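Long-range contacts in probable aminotransferase (Pseudomonas aeruginosa, PDB 5YKR), which belongs to the class-III aminotransferases, pyridoxal-phosphate-dependent enzymes of fold type I that work with a cofactor carried on the protein: residues A[149-154]-A[219-224]; A[367-372]-A[448-453]. One frame throughout, in Å; residues are numbered along the deposited sequence.

Contact 1: residues A[149-154]-A[219-224]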
loop_
_atom_site.group_PDB
_atom_site.type_symbol
_atom_site.label_atom_id
_atom_site.label_comp_id
_atom_site.label_asym_id
_atom_site.label_seq_id
_atom_site.Cartn_x
_atom_site.Cartn_y
_atom_site.Cartn_z
ATOM N N LEU A 149 -9.551 -10.552 -8.763
ATOM C CA LEU A 149 -10.914 -10.542 -9.185
ATOM C C LEU A 149 -11.065 -11.188 -10.577
ATOM O O LEU A 149 -12.073 -11.839 -10.851
ATOM C CB LEU A 149 -11.441 -9.092 -9.192
ATOM C CG LEU A 149 -11.635 -8.494 -7.798
ATOM C CD1 LEU A 149 -11.899 -7.009 -7.855
ATOM C CD2 LEU A 149 -12.758 -9.179 -7.010
ATOM N N CYS A 150 -10.081 -10.988 -11.467
ATOM C CA CYS A 150 -10.118 -11.643 -12.785
ATOM C C CYS A 150 -10.030 -13.155 -12.666
ATOM O O CYS A 150 -10.699 -13.873 -13.402
ATOM C CB CYS A 150 -9.042 -11.091 -13.713
ATOM S SG CYS A 150 -9.317 -9.409 -14.271
ATOM N N ARG A 151 -9.174 -13.642 -11.763
ATOM C CA ARG A 151 -9.134 -15.094 -11.495
ATOM C C ARG A 151 -10.487 -15.602 -10.959
ATOM O O ARG A 151 -10.977 -16.674 -11.373
ATOM C CB ARG A 151 -7.992 -15.461 -10.554
ATOM C CG ARG A 151 -6.624 -15.289 -11.161
ATOM C CD ARG A 151 -5.553 -15.933 -10.266
ATOM N NE ARG A 151 -4.249 -15.907 -10.894
ATOM C CZ ARG A 151 -3.312 -15.008 -10.743
ATOM N NH1 ARG A 151 -3.451 -14.023 -9.912
ATOM N NH2 ARG A 151 -2.172 -15.133 -11.482
ATOM N N MET A 152 -11.096 -14.825 -10.058
ATOM C CA MET A 152 -12.392 -15.202 -9.493
ATOM C C MET A 152 -13.488 -15.249 -10.550
ATOM O O MET A 152 -14.221 -16.256 -10.608
ATOM C CB MET A 152 -12.825 -14.243 -8.387
ATOM C CG MET A 152 -11.994 -14.362 -7.105
ATOM S SD MET A 152 -12.250 -12.975 -5.990
ATOM C CE MET A 152 -14.001 -13.031 -5.710
ATOM N N LEU A 153 -13.559 -14.220 -11.405
ATOM C CA LEU A 153 -14.661 -14.148 -12.370
ATOM C C LEU A 153 -14.491 -15.114 -13.507
ATOM O O LEU A 153 -15.488 -15.599 -14.073
ATOM C CB LEU A 153 -14.873 -12.727 -12.820
ATOM C CG LEU A 153 -13.894 -12.117 -13.826
ATOM C CD1 LEU A 153 -14.321 -12.439 -15.259
ATOM C CD2 LEU A 153 -13.797 -10.618 -13.673
ATOM N N SER A 154 -13.234 -15.448 -13.848
ATOM C CA SER A 154 -12.986 -16.251 -15.054
ATOM C C SER A 154 -12.814 -17.725 -14.736
ATOM O O SER A 154 -13.011 -18.566 -15.600
ATOM C CB SER A 154 -11.728 -15.756 -15.752
ATOM O OG SER A 154 -10.533 -16.062 -15.014
ATOM N N ASP A 219 -6.468 -20.571 -20.533
ATOM C CA ASP A 219 -6.209 -20.497 -19.100
ATOM C C ASP A 219 -5.769 -19.108 -18.642
ATOM O O ASP A 219 -5.256 -18.982 -17.508
ATOM C CB ASP A 219 -5.155 -21.520 -18.637
ATOM C CG ASP A 219 -3.831 -21.389 -19.333
ATOM O OD1 ASP A 219 -3.597 -20.463 -20.120
ATOM O OD2 ASP A 219 -2.984 -22.275 -19.076
ATOM N N VAL A 220 -6.011 -18.085 -19.472
ATOM C CA VAL A 220 -5.559 -16.718 -19.165
ATOM C C VAL A 220 -6.767 -15.900 -18.645
ATOM O O VAL A 220 -7.745 -15.690 -19.348
ATOM C CB VAL A 220 -4.938 -16.048 -20.375
ATOM C CG1 VAL A 220 -4.567 -14.610 -20.029
ATOM C CG2 VAL A 220 -3.681 -16.838 -20.811
ATOM N N ALA A 221 -6.657 -15.437 -17.412
ATOM C CA ALA A 221 -7.664 -14.593 -16.796
ATOM C C ALA A 221 -7.580 -13.147 -17.314
ATOM O O ALA A 221 -8.626 -12.462 -17.455
ATOM C CB ALA A 221 -7.507 -14.606 -15.301
ATOM N N ALA A 222 -6.381 -12.654 -17.541
ATOM C CA ALA A 222 -6.177 -11.246 -17.896
ATOM C C ALA A 222 -4.850 -11.042 -18.631
ATOM O O ALA A 222 -3.894 -11.794 -18.388
ATOM C CB ALA A 222 -6.212 -10.378 -16.659
ATOM N N VAL A 223 -4.822 -9.954 -19.411
ATOM C CA VAL A 223 -3.602 -9.361 -19.910
ATOM C C VAL A 223 -3.409 -8.072 -19.117
ATOM O O VAL A 223 -4.310 -7.221 -19.104
ATOM C CB VAL A 223 -3.659 -9.034 -21.423
ATOM C CG1 VAL A 223 -2.431 -8.268 -21.854
ATOM C CG2 VAL A 223 -3.822 -10.302 -22.248
ATOM N N LEU A 224 -2.252 -7.906 -18.508
ATOM C CA LEU A 224 -1.889 -6.701 -17.746
ATOM C C LEU A 224 -0.784 -5.983 -18.523
ATOM O O LEU A 224 0.280 -6.606 -18.818
ATOM C CB LEU A 224 -1.371 -7.044 -16.338
ATOM C CG LEU A 224 -0.797 -5.923 -15.474
ATOM C CD1 LEU A 224 -1.811 -4.790 -15.261
ATOM C CD2 LEU A 224 -0.357 -6.458 -14.159
#

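Contact 2: residues A[367-372]-A[448-453]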
loop_
_atom_site.group_PDB
_atom_site.type_symbol
_atom_site.label_atom_id
_atom_site.label_comp_id
_atom_site.label_asym_id
_atom_site.label_seq_id
_atom_site.Cartn_x
_atom_site.Cartn_y
_atom_site.Cartn_z
ATOM N N ARG A 367 17.183 15.676 -28.715
ATOM C CA ARG A 367 17.342 15.116 -30.061
ATOM C C ARG A 367 18.429 15.855 -30.840
ATOM O O ARG A 367 19.252 15.217 -31.500
ATOM C CB ARG A 367 16.025 15.094 -30.848
ATOM C CG ARG A 367 16.169 14.245 -32.107
ATOM C CD ARG A 367 14.847 13.985 -32.789
ATOM N NE ARG A 367 13.978 13.097 -32.003
ATOM C CZ ARG A 367 12.803 13.440 -31.483
ATOM N NH1 ARG A 367 12.301 14.647 -31.685
ATOM N NH2 ARG A 367 12.147 12.572 -30.755
ATOM N N ALA A 368 18.458 17.181 -30.721
ATOM C CA ALA A 368 19.479 17.968 -31.408
ATOM C C ALA A 368 20.871 17.599 -30.927
ATOM O O ALA A 368 21.791 17.477 -31.715
ATOM C CB ALA A 368 19.200 19.436 -31.231
ATOM N N THR A 369 21.030 17.385 -29.638
ATOM C CA THR A 369 22.333 16.966 -29.061
ATOM C C THR A 369 22.755 15.579 -29.562
ATOM O O THR A 369 23.885 15.396 -29.953
ATOM C CB THR A 369 22.253 17.004 -27.525
ATOM O OG1 THR A 369 22.230 18.374 -27.106
ATOM C CG2 THR A 369 23.385 16.283 -26.867
ATOM N N LEU A 370 21.837 14.618 -29.550
ATOM C CA LEU A 370 22.126 13.270 -30.026
ATOM C C LEU A 370 22.537 13.279 -31.509
ATOM O O LEU A 370 23.486 12.607 -31.885
ATOM C CB LEU A 370 20.946 12.322 -29.799
ATOM C CG LEU A 370 20.499 12.144 -28.340
ATOM C CD1 LEU A 370 19.357 11.141 -28.263
ATOM C CD2 LEU A 370 21.606 11.857 -27.364
ATOM N N GLU A 371 21.836 14.087 -32.308
ATOM C CA GLU A 371 22.134 14.202 -33.731
ATOM C C GLU A 371 23.496 14.873 -33.961
ATOM O O GLU A 371 24.327 14.388 -34.741
ATOM C CB GLU A 371 21.017 14.931 -34.451
ATOM C CG GLU A 371 19.744 14.094 -34.588
ATOM C CD GLU A 371 18.553 14.868 -35.170
ATOM O OE1 GLU A 371 18.690 16.103 -35.380
ATOM O OE2 GLU A 371 17.483 14.253 -35.396
ATOM N N GLU A 372 23.762 15.950 -33.247
ATOM C CA GLU A 372 24.993 16.701 -33.421
ATOM C C GLU A 372 26.208 15.869 -33.070
ATOM O O GLU A 372 27.203 15.878 -33.788
ATOM C CB GLU A 372 24.962 17.930 -32.536
ATOM C CG GLU A 372 26.227 18.744 -32.533
ATOM C CD GLU A 372 26.145 19.955 -31.637
ATOM O OE1 GLU A 372 25.105 20.651 -31.667
ATOM O OE2 GLU A 372 27.140 20.220 -30.923
ATOM N N LEU A 448 23.290 21.283 -19.675
ATOM C CA LEU A 448 24.091 20.385 -18.853
ATOM C C LEU A 448 24.294 19.006 -19.501
ATOM O O LEU A 448 25.375 18.437 -19.413
ATOM C CB LEU A 448 23.443 20.209 -17.474
ATOM C CG LEU A 448 23.438 21.473 -16.631
ATOM C CD1 LEU A 448 22.803 21.153 -15.297
ATOM C CD2 LEU A 448 24.830 22.044 -16.406
ATOM N N LEU A 449 23.247 18.487 -20.125
ATOM C CA LEU A 449 23.358 17.203 -20.817
ATOM C C LEU A 449 24.363 17.308 -21.968
ATOM O O LEU A 449 25.207 16.395 -22.171
ATOM C CB LEU A 449 22.003 16.698 -21.294
ATOM C CG LEU A 449 22.018 15.374 -22.073
ATOM C CD1 LEU A 449 22.529 14.214 -21.218
ATOM C CD2 LEU A 449 20.615 15.077 -22.557
ATOM N N ARG A 450 24.265 18.399 -22.731
ATOM C CA ARG A 450 25.186 18.626 -23.830
ATOM C C ARG A 450 26.612 18.764 -23.353
ATOM O O ARG A 450 27.530 18.180 -23.971
ATOM C CB ARG A 450 24.762 19.862 -24.595
ATOM C CG ARG A 450 25.724 20.264 -25.726
ATOM C CD ARG A 450 25.862 19.195 -26.805
ATOM N NE ARG A 450 26.839 19.610 -27.817
ATOM C CZ ARG A 450 28.165 19.593 -27.666
ATOM N NH1 ARG A 450 28.760 19.195 -26.542
ATOM N NH2 ARG A 450 28.929 20.005 -28.665
ATOM N N ASP A 451 26.814 19.488 -22.246
ATOM C CA ASP A 451 28.126 19.615 -21.647
ATOM C C ASP A 451 28.693 18.253 -21.223
ATOM O O ASP A 451 29.869 17.969 -21.459
ATOM C CB ASP A 451 28.146 20.554 -20.449
ATOM C CG ASP A 451 27.937 22.015 -20.806
ATOM O OD1 ASP A 451 27.950 22.391 -22.011
ATOM O OD2 ASP A 451 27.746 22.789 -19.844
ATOM N N CYS A 452 27.867 17.460 -20.549
ATOM C CA CYS A 452 28.317 16.164 -20.051
ATOM C C CYS A 452 28.758 15.256 -21.205
ATOM O O CYS A 452 29.851 14.666 -21.167
ATOM C CB CYS A 452 27.202 15.489 -19.247
ATOM S SG CYS A 452 27.695 13.949 -18.482
ATOM N N LEU A 453 27.898 15.137 -22.204
ATOM C CA LEU A 453 28.189 14.291 -23.346
ATOM C C LEU A 453 29.390 14.798 -24.124
ATOM O O LEU A 453 30.202 13.975 -24.586
ATOM C CB LEU A 453 26.983 14.117 -24.250
ATOM C CG LEU A 453 25.826 13.356 -23.625
ATOM C CD1 LEU A 453 24.562 13.471 -24.459
ATOM C CD2 LEU A 453 26.206 11.910 -23.458
#

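Contact 1: residues A[149-154]-A[219-224]
The CA atoms of Arg151 and Ala221, 5.5 Å apart, are the nearest pair across the two segments, where the last turn of helix 139-154 passes over the beginning of strand 220-225. The two segments run broadly antiparallel, at 146° between their directions, and their axes come within 7.3 Å. This is helix-on-sheet packing in the large domain of a fold-type I enzyme: the strand lies inside the seven-stranded mixed sheet, between strands 158-162 and 255-259, and the helix covers one face.

Small residues permit so close an approach. Ala221 has helical backbone angles within the strand, a local break in the usual alternation that leaves both Ala221 and Ala222 with CB directed at the helix. Ala221 CB meets Cys150 CB at 4.2 Å and the methylene CG of Arg151 at 4.3 Å. Farther along the strand, Cys150 SG rests on Ala222 CB at 4.0 Å, and both side chains also touch Ala255 of the neighbouring strand. Arg151 gives the contact little more than the base of its chain; its charged end leaves for the carbonyl of Asp157, for Glu172 and for Asn192 of the second subunit.

At the helix end, a chi1 of 70° sets Ser154 OG between its own backbone N and carbonyl carbon, folded back on the preceding turn. There Ser154 OG donates to Cys150 O at 2.7 Å, while Ser154 N bonds to the same oxygen from the other face of the carbonyl plane. Ser154 OG is also hydrogen-bonded to Arg156 N and lies 3.4 Å from Ala221 CB.

Contact 2: residues A[367-372]-A[448-453]
Glu372 and Arg450 join two helices through a salt bridge in which one carboxylate oxygen takes both bonds. Glu372 OE2 receives Arg450 NH2 at 2.9 Å, nearly in line with its own C-O bond. The second donor, Arg450 NE, is farther off, with 3.2 Å to the same Glu372 OE2, and approaches from well above the carboxylate plane, on the same face as NH2. Seen from the arginine, the oxygen sits at the guanidinium edge, close to its plane, and because NE and NH2 are the nitrogens used the grip is side-on. The two flat groups are turned 75° apart, and a single oxygen is shared where a coplanar pair could offer one to each nitrogen.

Beneath this bridge, the aliphatic part of Arg450 lies against Thr369. Arg450 CD is 3.7 Å from Thr369 OG1 and touches the methyl CG2 almost as closely. A bend at chi2 of Arg450 (61°) turns the chain across the threonine, while Glu372 reaches out fully extended beyond CG. Thr369 CG2 also meets Leu453 CD1 at 3.9 Å, and the same leucine methyl makes a looser contact with Leu370 CD2 at 4.4 Å.

These side chains form the seam between helices 349-372 and 439-456 of the C-terminal small domain of the fold-type I architecture. The segments run nearly parallel, at 20°, with axes 10.2 Å apart, and the CA atoms of Thr369 and Arg450 are nearest across them. Outside the two segments, Leu370 and Leu453 both pack on Trp377, and Leu453 on Leu373 as well, just beyond the end of the first helix. The far flank of helix 439-456 is covered by helix 407-418, where Cys452 lies against Leu413 and Tyr416.

Overall arrangement
Following the chain from its N terminus, helix 139-154 is left behind at contact 1, and the path then builds strands 158-162 and 200-203 and helix 208-215 before strand 220-225 returns to close the loop. The chain goes on through the rest of the central sheet, then enters helix 349-372. Contact 2 closes a second loop, of 75 residues, when the last helix, 439-456, comes alongside. The two loops are in series, neither nested nor crossed. The centres of the two contacts lie about 46 Å apart, on opposite sides of the chain's centre. Contact 1 ties a helix to the large-domain sheet, and contact 2 joins two helices of the C-terminal part.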